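Local coordinates for erythrocyte membrane protein 1 (Plasmodium falciparum, PDB 2YK0) that probably binds receptors on host red cells in rosetting, here as the N-terminal NTS-DBL1-alpha and CIDR-gamma region of a longer parasite adhesin, at residues E104-D109 with V176-D181; R317-W322 with K396-Y401; K675-I680 with K694-V699. The protein carries 8 engineered substitutions. All blocks are in the same frame, centred on the assembly; numbering follows the deposited sequence.

Interaction 1. Residues E104-D109 with V176-D181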
loop_
_atom_site.group_PDB
_atom_site.type_symbol
_atom_site.label_atom_id
_atom_site.label_comp_id
_atom_site.label_asym_id
_atom_site.label_seq_id
_atom_site.Cartn_x
_atom_site.Cartn_y
_atom_site.Cartn_z
ATOM N N GLU A 104 -5.020 -2.766 16.994
ATOM C CA GLU A 104 -6.085 -1.770 16.831
ATOM C C GLU A 104 -5.742 -0.420 17.463
ATOM O O GLU A 104 -6.577 0.132 18.188
ATOM C CB GLU A 104 -7.453 -2.306 17.358
ATOM C CG GLU A 104 -7.435 -3.663 18.069
ATOM C CD GLU A 104 -7.744 -4.888 17.219
ATOM O OE1 GLU A 104 -8.942 -5.225 17.073
ATOM O OE2 GLU A 104 -6.790 -5.531 16.724
ATOM N N GLN A 105 -4.519 0.109 17.191
ATOM C CA GLN A 105 -4.030 1.386 17.745
ATOM C C GLN A 105 -4.256 2.606 16.831
ATOM O O GLN A 105 -5.063 3.471 17.195
ATOM C CB GLN A 105 -2.598 1.271 18.313
ATOM C CG GLN A 105 -2.543 1.251 19.856
ATOM C CD GLN A 105 -3.316 0.122 20.523
ATOM O OE1 GLN A 105 -4.294 0.350 21.252
ATOM N NE2 GLN A 105 -2.889 -1.117 20.306
ATOM N N ASN A 106 -3.574 2.679 15.660
ATOM C CA ASN A 106 -3.849 3.727 14.677
ATOM C C ASN A 106 -4.054 3.241 13.257
ATOM O O ASN A 106 -3.099 2.951 12.525
ATOM C CB ASN A 106 -3.055 5.028 14.780
ATOM C CG ASN A 106 -3.801 6.165 14.070
ATOM O OD1 ASN A 106 -3.536 6.514 12.925
ATOM N ND2 ASN A 106 -4.832 6.697 14.676
ATOM N N ARG A 107 -5.340 3.154 12.896
ATOM C CA ARG A 107 -5.836 2.703 11.615
ATOM C C ARG A 107 -5.783 3.805 10.568
ATOM O O ARG A 107 -5.560 3.513 9.391
ATOM C CB ARG A 107 -7.233 2.110 11.781
ATOM C CG ARG A 107 -7.185 0.685 12.350
ATOM C CD ARG A 107 -8.058 0.510 13.579
ATOM N NE ARG A 107 -9.479 0.519 13.235
ATOM C CZ ARG A 107 -10.468 0.328 14.096
ATOM N NH1 ARG A 107 -10.206 0.062 15.370
ATOM N NH2 ARG A 107 -11.727 0.360 13.683
ATOM N N PHE A 108 -5.906 5.066 10.991
ATOM C CA PHE A 108 -5.820 6.179 10.047
ATOM C C PHE A 108 -4.389 6.667 9.799
ATOM O O PHE A 108 -4.181 7.699 9.142
ATOM C CB PHE A 108 -6.776 7.311 10.431
ATOM C CG PHE A 108 -8.195 6.831 10.586
ATOM C CD1 PHE A 108 -8.839 6.166 9.552
ATOM C CD2 PHE A 108 -8.885 7.028 11.773
ATOM C CE1 PHE A 108 -10.147 5.708 9.702
ATOM C CE2 PHE A 108 -10.202 6.579 11.917
ATOM C CZ PHE A 108 -10.823 5.923 10.882
ATOM N N ASP A 109 -3.400 5.888 10.294
ATOM C CA ASP A 109 -1.986 6.184 10.124
ATOM C C ASP A 109 -1.622 6.111 8.665
ATOM O O ASP A 109 -2.146 5.266 7.935
ATOM C CB ASP A 109 -1.099 5.236 10.941
ATOM C CG ASP A 109 0.363 5.661 10.991
ATOM O OD1 ASP A 109 0.626 6.887 11.090
ATOM O OD2 ASP A 109 1.240 4.772 10.923
ATOM N N VAL A 176 -14.314 7.780 16.331
ATOM C CA VAL A 176 -14.451 9.195 16.679
ATOM C C VAL A 176 -13.247 9.761 17.409
ATOM O O VAL A 176 -12.873 10.900 17.146
ATOM C CB VAL A 176 -15.802 9.587 17.330
ATOM C CG1 VAL A 176 -16.983 9.182 16.457
ATOM C CG2 VAL A 176 -15.952 9.002 18.723
ATOM N N ASN A 177 -12.615 8.959 18.288
ATOM C CA ASN A 177 -11.454 9.381 19.082
ATOM C C ASN A 177 -10.152 8.910 18.453
ATOM O O ASN A 177 -9.334 8.283 19.136
ATOM C CB ASN A 177 -11.579 8.877 20.534
ATOM C CG ASN A 177 -12.860 9.273 21.225
ATOM O OD1 ASN A 177 -13.238 10.457 21.272
ATOM N ND2 ASN A 177 -13.553 8.285 21.782
ATOM N N ASP A 178 -9.960 9.219 17.143
ATOM C CA ASP A 178 -8.790 8.818 16.351
ATOM C C ASP A 178 -8.808 9.373 14.917
ATOM O O ASP A 178 -7.788 9.353 14.226
ATOM C CB ASP A 178 -8.728 7.283 16.284
ATOM C CG ASP A 178 -7.348 6.728 16.081
ATOM O OD1 ASP A 178 -6.424 7.137 16.835
ATOM O OD2 ASP A 178 -7.176 5.892 15.154
ATOM N N HIS A 179 -9.968 9.834 14.470
ATOM C CA HIS A 179 -10.200 10.335 13.121
ATOM C C HIS A 179 -9.382 11.589 12.708
ATOM O O HIS A 179 -9.261 12.502 13.515
ATOM C CB HIS A 179 -11.706 10.566 12.914
ATOM C CG HIS A 179 -12.114 10.481 11.487
ATOM N ND1 HIS A 179 -12.187 11.612 10.692
ATOM C CD2 HIS A 179 -12.380 9.393 10.732
ATOM C CE1 HIS A 179 -12.536 11.182 9.492
ATOM N NE2 HIS A 179 -12.667 9.852 9.469
ATOM N N PRO A 180 -8.857 11.676 11.453
ATOM C CA PRO A 180 -8.130 12.893 11.030
ATOM C C PRO A 180 -8.968 14.180 11.072
ATOM O O PRO A 180 -8.448 15.243 11.416
ATOM C CB PRO A 180 -7.703 12.565 9.597
ATOM C CG PRO A 180 -7.742 11.081 9.513
ATOM C CD PRO A 180 -8.885 10.678 10.365
ATOM N N ASP A 181 -10.263 14.080 10.729
ATOM C CA ASP A 181 -11.210 15.196 10.752
ATOM C C ASP A 181 -11.653 15.520 12.202
ATOM O O ASP A 181 -12.358 16.511 12.408
ATOM C CB ASP A 181 -12.448 14.876 9.880
ATOM C CG ASP A 181 -12.238 14.886 8.377
ATOM O OD1 ASP A 181 -11.469 14.031 7.878
ATOM O OD2 ASP A 181 -12.904 15.695 7.691
#

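Interaction 2. Residues R317-W322 with K396-Y401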
loop_
_atom_site.group_PDB
_atom_site.type_symbol
_atom_site.label_atom_id
_atom_site.label_comp_id
_atom_site.label_asym_id
_atom_site.label_seq_id
_atom_site.Cartn_x
_atom_site.Cartn_y
_atom_site.Cartn_z
ATOM N N ARG A 317 -17.110 -1.217 -1.379
ATOM C CA ARG A 317 -16.956 -0.334 -0.211
ATOM C C ARG A 317 -15.471 -0.132 0.055
ATOM O O ARG A 317 -15.010 1.007 0.149
ATOM C CB ARG A 317 -17.620 -0.930 1.038
ATOM C CG ARG A 317 -19.136 -1.015 1.033
ATOM C CD ARG A 317 -19.679 -1.257 2.437
ATOM N NE ARG A 317 -18.964 -2.351 3.099
ATOM C CZ ARG A 317 -19.417 -3.594 3.242
ATOM N NH1 ARG A 317 -20.635 -3.919 2.823
ATOM N NH2 ARG A 317 -18.675 -4.507 3.845
ATOM N N TRP A 318 -14.725 -1.260 0.087
ATOM C CA TRP A 318 -13.286 -1.343 0.290
ATOM C C TRP A 318 -12.489 -0.586 -0.766
ATOM O O TRP A 318 -11.581 0.163 -0.412
ATOM C CB TRP A 318 -12.853 -2.813 0.374
ATOM C CG TRP A 318 -13.210 -3.437 1.683
ATOM C CD1 TRP A 318 -13.891 -2.853 2.713
ATOM C CD2 TRP A 318 -12.820 -4.736 2.143
ATOM N NE1 TRP A 318 -13.961 -3.716 3.781
ATOM C CE2 TRP A 318 -13.321 -4.887 3.453
ATOM C CE3 TRP A 318 -12.121 -5.803 1.566
ATOM C CZ2 TRP A 318 -13.153 -6.068 4.187
ATOM C CZ3 TRP A 318 -11.941 -6.962 2.305
ATOM C CH2 TRP A 318 -12.445 -7.081 3.602
ATOM N N PHE A 319 -12.836 -0.774 -2.054
ATOM C CA PHE A 319 -12.189 -0.120 -3.184
ATOM C C PHE A 319 -12.382 1.391 -3.062
ATOM O O PHE A 319 -11.406 2.143 -3.173
ATOM C CB PHE A 319 -12.788 -0.643 -4.494
ATOM C CG PHE A 319 -11.925 -0.623 -5.745
ATOM C CD1 PHE A 319 -10.681 0.007 -5.749
ATOM C CD2 PHE A 319 -12.365 -1.224 -6.920
ATOM C CE1 PHE A 319 -9.898 0.030 -6.901
ATOM C CE2 PHE A 319 -11.571 -1.213 -8.067
ATOM C CZ PHE A 319 -10.344 -0.588 -8.050
ATOM N N GLU A 320 -13.628 1.823 -2.749
ATOM C CA GLU A 320 -13.988 3.227 -2.546
ATOM C C GLU A 320 -13.231 3.778 -1.326
ATOM O O GLU A 320 -12.853 4.955 -1.319
ATOM C CB GLU A 320 -15.523 3.375 -2.397
ATOM C CG GLU A 320 -16.033 4.810 -2.321
ATOM C CD GLU A 320 -15.994 5.448 -0.942
ATOM O OE1 GLU A 320 -16.166 4.720 0.066
ATOM O OE2 GLU A 320 -15.794 6.683 -0.871
ATOM N N GLU A 321 -12.994 2.927 -0.308
ATOM C CA GLU A 321 -12.251 3.322 0.890
ATOM C C GLU A 321 -10.764 3.460 0.539
ATOM O O GLU A 321 -10.152 4.459 0.929
ATOM C CB GLU A 321 -12.482 2.323 2.039
ATOM C CG GLU A 321 -11.694 2.618 3.306
ATOM C CD GLU A 321 -12.335 2.205 4.615
ATOM O OE1 GLU A 321 -13.171 1.270 4.613
ATOM O OE2 GLU A 321 -12.018 2.843 5.648
ATOM N N TRP A 322 -10.202 2.466 -0.214
ATOM C CA TRP A 322 -8.810 2.408 -0.675
ATOM C C TRP A 322 -8.454 3.668 -1.421
ATOM O O TRP A 322 -7.401 4.252 -1.165
ATOM C CB TRP A 322 -8.581 1.203 -1.606
ATOM C CG TRP A 322 -7.165 1.095 -2.087
ATOM C CD1 TRP A 322 -6.178 0.327 -1.549
ATOM C CD2 TRP A 322 -6.570 1.806 -3.184
ATOM N NE1 TRP A 322 -4.997 0.530 -2.226
ATOM C CE2 TRP A 322 -5.210 1.429 -3.238
ATOM C CE3 TRP A 322 -7.052 2.729 -4.128
ATOM C CZ2 TRP A 322 -4.324 1.962 -4.176
ATOM C CZ3 TRP A 322 -6.165 3.293 -5.026
ATOM C CH2 TRP A 322 -4.817 2.907 -5.046
ATOM N N LYS A 396 -4.488 -5.098 -8.418
ATOM C CA LYS A 396 -5.254 -6.226 -7.868
ATOM C C LYS A 396 -6.733 -5.943 -7.834
ATOM O O LYS A 396 -7.533 -6.733 -8.351
ATOM C CB LYS A 396 -4.767 -6.598 -6.462
ATOM C CG LYS A 396 -3.618 -7.582 -6.451
ATOM C CD LYS A 396 -2.656 -7.262 -5.324
ATOM C CE LYS A 396 -1.562 -8.285 -5.170
ATOM N NZ LYS A 396 -2.089 -9.586 -4.673
ATOM N N GLN A 397 -7.098 -4.786 -7.270
ATOM C CA GLN A 397 -8.501 -4.381 -7.186
ATOM C C GLN A 397 -9.102 -4.145 -8.563
ATOM O O GLN A 397 -10.174 -4.682 -8.836
ATOM C CB GLN A 397 -8.709 -3.207 -6.226
ATOM C CG GLN A 397 -8.466 -3.588 -4.777
ATOM C CD GLN A 397 -8.835 -2.488 -3.826
ATOM O OE1 GLN A 397 -8.102 -1.510 -3.682
ATOM N NE2 GLN A 397 -9.954 -2.650 -3.117
ATOM N N ASN A 398 -8.384 -3.455 -9.462
ATOM C CA ASN A 398 -8.889 -3.240 -10.825
ATOM C C ASN A 398 -9.350 -4.523 -11.519
ATOM O O ASN A 398 -10.464 -4.567 -12.064
ATOM C CB ASN A 398 -7.887 -2.472 -11.685
ATOM C CG ASN A 398 -8.091 -0.980 -11.635
ATOM O OD1 ASN A 398 -8.200 -0.318 -12.666
ATOM N ND2 ASN A 398 -8.194 -0.418 -10.440
ATOM N N LEU A 399 -8.525 -5.584 -11.409
ATOM C CA LEU A 399 -8.793 -6.914 -11.969
ATOM C C LEU A 399 -10.003 -7.608 -11.361
ATOM O O LEU A 399 -10.719 -8.295 -12.082
ATOM C CB LEU A 399 -7.576 -7.830 -11.846
ATOM C CG LEU A 399 -6.239 -7.352 -12.379
ATOM C CD1 LEU A 399 -5.250 -8.432 -12.248
ATOM C CD2 LEU A 399 -6.325 -6.915 -13.833
ATOM N N LYS A 400 -10.207 -7.464 -10.042
ATOM C CA LYS A 400 -11.346 -8.047 -9.332
ATOM C C LYS A 400 -12.621 -7.324 -9.741
ATOM O O LYS A 400 -13.643 -7.982 -9.885
ATOM C CB LYS A 400 -11.143 -7.983 -7.807
ATOM C CG LYS A 400 -12.028 -8.928 -6.995
ATOM C CD LYS A 400 -11.544 -10.389 -7.092
ATOM C CE LYS A 400 -11.939 -11.235 -5.899
ATOM N NZ LYS A 400 -11.102 -12.463 -5.797
ATOM N N TYR A 401 -12.568 -5.992 -9.975
ATOM C CA TYR A 401 -13.757 -5.253 -10.400
ATOM C C TYR A 401 -14.227 -5.789 -11.722
ATOM O O TYR A 401 -15.431 -5.900 -11.929
ATOM C CB TYR A 401 -13.515 -3.745 -10.479
ATOM C CG TYR A 401 -14.746 -2.977 -10.909
ATOM C CD1 TYR A 401 -15.076 -2.844 -12.254
ATOM C CD2 TYR A 401 -15.594 -2.402 -9.970
ATOM C CE1 TYR A 401 -16.235 -2.187 -12.653
ATOM C CE2 TYR A 401 -16.747 -1.724 -10.357
ATOM C CZ TYR A 401 -17.059 -1.609 -11.700
ATOM O OH TYR A 401 -18.176 -0.909 -12.091
#

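Interaction 3. Residues K675-I680 with K694-V699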
loop_
_atom_site.group_PDB
_atom_site.type_symbol
_atom_site.label_atom_id
_atom_site.label_comp_id
_atom_site.label_asym_id
_atom_site.label_seq_id
_atom_site.Cartn_x
_atom_site.Cartn_y
_atom_site.Cartn_z
ATOM N N LYS A 675 39.096 -6.732 2.263
ATOM C CA LYS A 675 39.600 -7.791 1.400
ATOM C C LYS A 675 40.497 -7.119 0.380
ATOM O O LYS A 675 40.043 -6.247 -0.366
ATOM C CB LYS A 675 38.456 -8.593 0.737
ATOM C CG LYS A 675 38.908 -9.725 -0.199
ATOM C CD LYS A 675 39.051 -11.107 0.473
ATOM C CE LYS A 675 40.216 -11.269 1.438
ATOM N NZ LYS A 675 41.505 -10.764 0.882
ATOM N N GLU A 676 41.789 -7.469 0.407
ATOM C CA GLU A 676 42.780 -6.916 -0.509
ATOM C C GLU A 676 43.194 -7.949 -1.547
ATOM O O GLU A 676 43.960 -8.873 -1.256
ATOM C CB GLU A 676 43.993 -6.334 0.238
ATOM C CG GLU A 676 43.673 -5.091 1.054
ATOM C CD GLU A 676 44.851 -4.414 1.731
ATOM O OE1 GLU A 676 45.865 -5.097 2.007
ATOM O OE2 GLU A 676 44.751 -3.194 2.002
ATOM N N GLU A 677 42.623 -7.810 -2.745
ATOM C CA GLU A 677 42.880 -8.653 -3.903
ATOM C C GLU A 677 43.311 -7.709 -5.018
ATOM O O GLU A 677 42.608 -6.744 -5.309
ATOM C CB GLU A 677 41.610 -9.426 -4.290
ATOM C CG GLU A 677 41.809 -10.929 -4.372
ATOM C CD GLU A 677 41.354 -11.681 -3.137
ATOM O OE1 GLU A 677 42.092 -11.663 -2.126
ATOM O OE2 GLU A 677 40.261 -12.290 -3.182
ATOM N N TYR A 678 44.482 -7.949 -5.603
ATOM C CA TYR A 678 45.038 -7.089 -6.645
ATOM C C TYR A 678 44.992 -7.786 -7.994
ATOM O O TYR A 678 45.264 -8.982 -8.080
ATOM C CB TYR A 678 46.469 -6.656 -6.279
ATOM C CG TYR A 678 46.572 -5.953 -4.939
ATOM C CD1 TYR A 678 46.605 -6.677 -3.748
ATOM C CD2 TYR A 678 46.662 -4.568 -4.860
ATOM C CE1 TYR A 678 46.690 -6.037 -2.513
ATOM C CE2 TYR A 678 46.783 -3.919 -3.631
ATOM C CZ TYR A 678 46.788 -4.658 -2.459
ATOM O OH TYR A 678 46.870 -4.026 -1.242
ATOM N N GLU A 679 44.613 -7.041 -9.041
ATOM C CA GLU A 679 44.492 -7.553 -10.408
ATOM C C GLU A 679 45.375 -6.785 -11.405
ATOM O O GLU A 679 45.895 -5.720 -11.061
ATOM C CB GLU A 679 43.015 -7.575 -10.863
ATOM C CG GLU A 679 42.386 -6.200 -11.081
ATOM C CD GLU A 679 40.925 -6.166 -11.489
ATOM O OE1 GLU A 679 40.328 -7.247 -11.707
ATOM O OE2 GLU A 679 40.368 -5.048 -11.577
ATOM N N ILE A 680 45.501 -7.316 -12.648
ATOM C CA ILE A 680 46.295 -6.726 -13.733
ATOM C C ILE A 680 45.956 -5.249 -13.932
ATOM O O ILE A 680 44.774 -4.889 -13.971
ATOM C CB ILE A 680 46.276 -7.566 -15.067
ATOM C CG1 ILE A 680 45.263 -7.070 -16.152
ATOM C CG2 ILE A 680 46.228 -9.086 -14.838
ATOM C CD1 ILE A 680 43.710 -7.289 -15.880
ATOM N N LYS A 694 46.838 -2.896 -9.680
ATOM C CA LYS A 694 45.774 -2.206 -8.938
ATOM C C LYS A 694 44.862 -3.200 -8.222
ATOM O O LYS A 694 44.718 -4.341 -8.660
ATOM C CB LYS A 694 44.942 -1.296 -9.853
ATOM C CG LYS A 694 44.493 -0.012 -9.163
ATOM C CD LYS A 694 43.072 0.399 -9.560
ATOM C CE LYS A 694 42.085 0.235 -8.425
ATOM N NZ LYS A 694 40.756 0.833 -8.727
ATOM N N LYS A 695 44.246 -2.749 -7.123
ATOM C CA LYS A 695 43.344 -3.530 -6.278
ATOM C C LYS A 695 41.922 -3.656 -6.859
ATOM O O LYS A 695 41.357 -2.686 -7.382
ATOM C CB LYS A 695 43.313 -2.925 -4.860
ATOM C CG LYS A 695 42.876 -3.883 -3.746
ATOM C CD LYS A 695 43.504 -3.544 -2.387
ATOM C CE LYS A 695 42.932 -2.334 -1.687
ATOM N NZ LYS A 695 43.739 -1.942 -0.499
ATOM N N LYS A 696 41.360 -4.872 -6.754
ATOM C CA LYS A 696 40.009 -5.219 -7.193
ATOM C C LYS A 696 38.975 -4.489 -6.336
ATOM O O LYS A 696 39.104 -4.448 -5.106
ATOM C CB LYS A 696 39.779 -6.737 -7.084
ATOM C CG LYS A 696 40.294 -7.548 -8.267
ATOM C CD LYS A 696 40.855 -8.908 -7.846
ATOM C CE LYS A 696 39.829 -10.019 -7.862
ATOM N NZ LYS A 696 40.403 -11.312 -7.402
ATOM N N ASP A 697 37.956 -3.910 -6.991
ATOM C CA ASP A 697 36.855 -3.197 -6.343
ATOM C C ASP A 697 35.858 -4.197 -5.772
ATOM O O ASP A 697 35.864 -5.370 -6.171
ATOM C CB ASP A 697 36.094 -2.318 -7.341
ATOM C CG ASP A 697 36.914 -1.564 -8.355
ATOM O OD1 ASP A 697 37.501 -2.219 -9.248
ATOM O OD2 ASP A 697 36.813 -0.328 -8.383
ATOM N N ILE A 698 34.953 -3.709 -4.887
ATOM C CA ILE A 698 33.918 -4.542 -4.274
ATOM C C ILE A 698 32.974 -5.145 -5.312
ATOM O O ILE A 698 32.645 -6.330 -5.220
ATOM C CB ILE A 698 33.207 -3.911 -3.043
ATOM C CG1 ILE A 698 34.212 -3.087 -2.187
ATOM C CG2 ILE A 698 32.518 -5.016 -2.200
ATOM C CD1 ILE A 698 33.629 -2.011 -1.331
ATOM N N VAL A 699 32.619 -4.348 -6.342
ATOM C CA VAL A 699 31.746 -4.788 -7.438
ATOM C C VAL A 699 32.377 -6.002 -8.145
ATOM O O VAL A 699 31.778 -7.077 -8.111
ATOM C CB VAL A 699 31.351 -3.640 -8.410
ATOM C CG1 VAL A 699 30.313 -4.104 -9.427
ATOM C CG2 VAL A 699 30.850 -2.417 -7.655
#

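Interaction 1. Residues E104-D109 with V176-D181
F108 packs against H179 and P180 in a partly buried contact between two loops of the DBL1-alpha region. Neither segment is a regular helix or strand; 176-181 leads out of helix 157-176. The centre is an edge-to-face aromatic pair. H179 turns its edge toward the face of F108, with ring centroids 5.0 Å apart and planes at 71°. The nearest part of the imidazole is CD2, which lies 3.8 Å from F108 CE2. H179 has CG anti to the backbone N (chi1 -154°), and although its CB points away, this torsion brings the ring back to F108. P180 adds an apolar contact, its CD 3.9 Å from F108 CD2. The D178 carbonyl O meets the edge of the F108 ring, 3.6 Å from CD2. Both imidazole nitrogens of H179 are bonded, which probably helps to fix the ring's rotation. ND1 accepts from D181 N at 3.1 Å, and NE2 pairs with S194 OG. N106 brings its amide to the D178 carboxylate, with the two planes 67° apart, but they are modelled too close and the pairing is doubtful. The loops are also tied to the helices around them. Y174 OH of helix 157-176 bonds Q105 O and R107 N, and E171 forms a salt bridge with R107. S194 belongs to helix 189-207, and R328 of helix 314-341 bonds F108 O.

Interaction 2. Residues R317-W322 with K396-Y401
F319 and Q397 form the tight centre of this buried contact between helices 314-341 and 374-410. Their side chains run past each other in opposite directions. Q397 CB sits over one face of the F319 ring as a CH-pi contact, 3.6 Å from the centroid and 17° off the ring normal. Beyond CG the Q397 chain is extended, which carries its amide to the other helix. NE2 ends 3.4 Å from F319 CA, while OE1 lies over one face of W322, 3.2 Å from its CG. The amide and indole planes are 77° apart. W322 is held elsewhere too, since its NE1 bonds E393 OE1. A chi1 of -153° turns the F319 ring away from its own backbone N and across to helix 374-410. There N398 ND2 meets the ring edge, 3.2 Å from CZ. The packing is looser at Y401, where only CB approaches, 4.0 Å from F319 CE2; its OH bonds Y429 O. The outer side of 396-401 is partly exposed. There L399 points away, and K400 sends its amine to G123 O. The segment axes come no closer than 11.2 Å, so long side chains fill the gap. The two segments run roughly antiparallel, and the C341-C376 disulfide joins the end of one helix to the start of the other. Such long antiparallel helices are characteristic of the helical Duffy-binding-like fold.

Interaction 3. Residues K675-I680 with K694-V699
Y678 and K695 face each other in a single antiparallel beta bridge, as a non-hydrogen-bonded pair. In the CIDR-gamma region, it joins the surface loop after helix 669-673 to the lead-in of helix 698-716. The bonds lie on the flanking residues. K696 N donates to E677 O at 2.7 Å with an N-H...O angle of 166°. E679 N donates to K694 O, also at 2.7 Å, at 157°. In both, the donor lies nearly along the C=O axis. These two bonds satisfy two amides and two carbonyls and set the register. The same oxygens receive weaker CA-H...O contacts, E677 O from K695 CA and K694 O from Y678 CA. The side chains add charge pairing. K695 NZ forms a salt bridge with E676 OE2 at 3.0 Å, approaching from above the carboxylate plane. On its way the lysine passes the Y678 ring, and its CD lies over one face as a CH-pi contact, 3.9 Å from the centroid. The bend at chi3 (74°) lets K695 follow the ring and then reach E676. E677 is served from within its own segment, where K675 NZ binds OE1 at 3.2 Å. K696 NZ is 4.3 Å from E677 OE2, too far for a salt bridge, and lies against E677 CG instead. The aliphatic part of K696 packs on E679, with its CG 3.5 Å from E679 OE1. Of the remaining charges, K694 has a long, weak ion pair with D646, and D697 has another with K633. D697 stands at the N-cap position, but its side chain makes no capping bond. The chemistry combines a two-bond backbone link with acidic residues facing lysines at the surface. These charges probably favour the pairing, while the two backbone bonds define how the segments align.

Along the chain the three contacts follow in series: interaction 1 closes before interaction 2 opens, and interaction 3 comes last. Interactions 1 and 2 are neighbours in the DBL1-alpha region. Their centres are about 22 Å apart and their nearest atoms about 5 Å, without touching. Helix 314-341 carries one segment of interaction 2 and supplies R328 to interaction 1; helix 189-207 borders both. Interaction 3 lies in the CIDR-gamma region, with its centre about 54 Å from that of interaction 1 and about 52 Å from that of interaction 2. It shares no helix with them. The chain thus has two separately packed parts: loops and long helices join in the first, and a surface bridge precedes the last helix of the second.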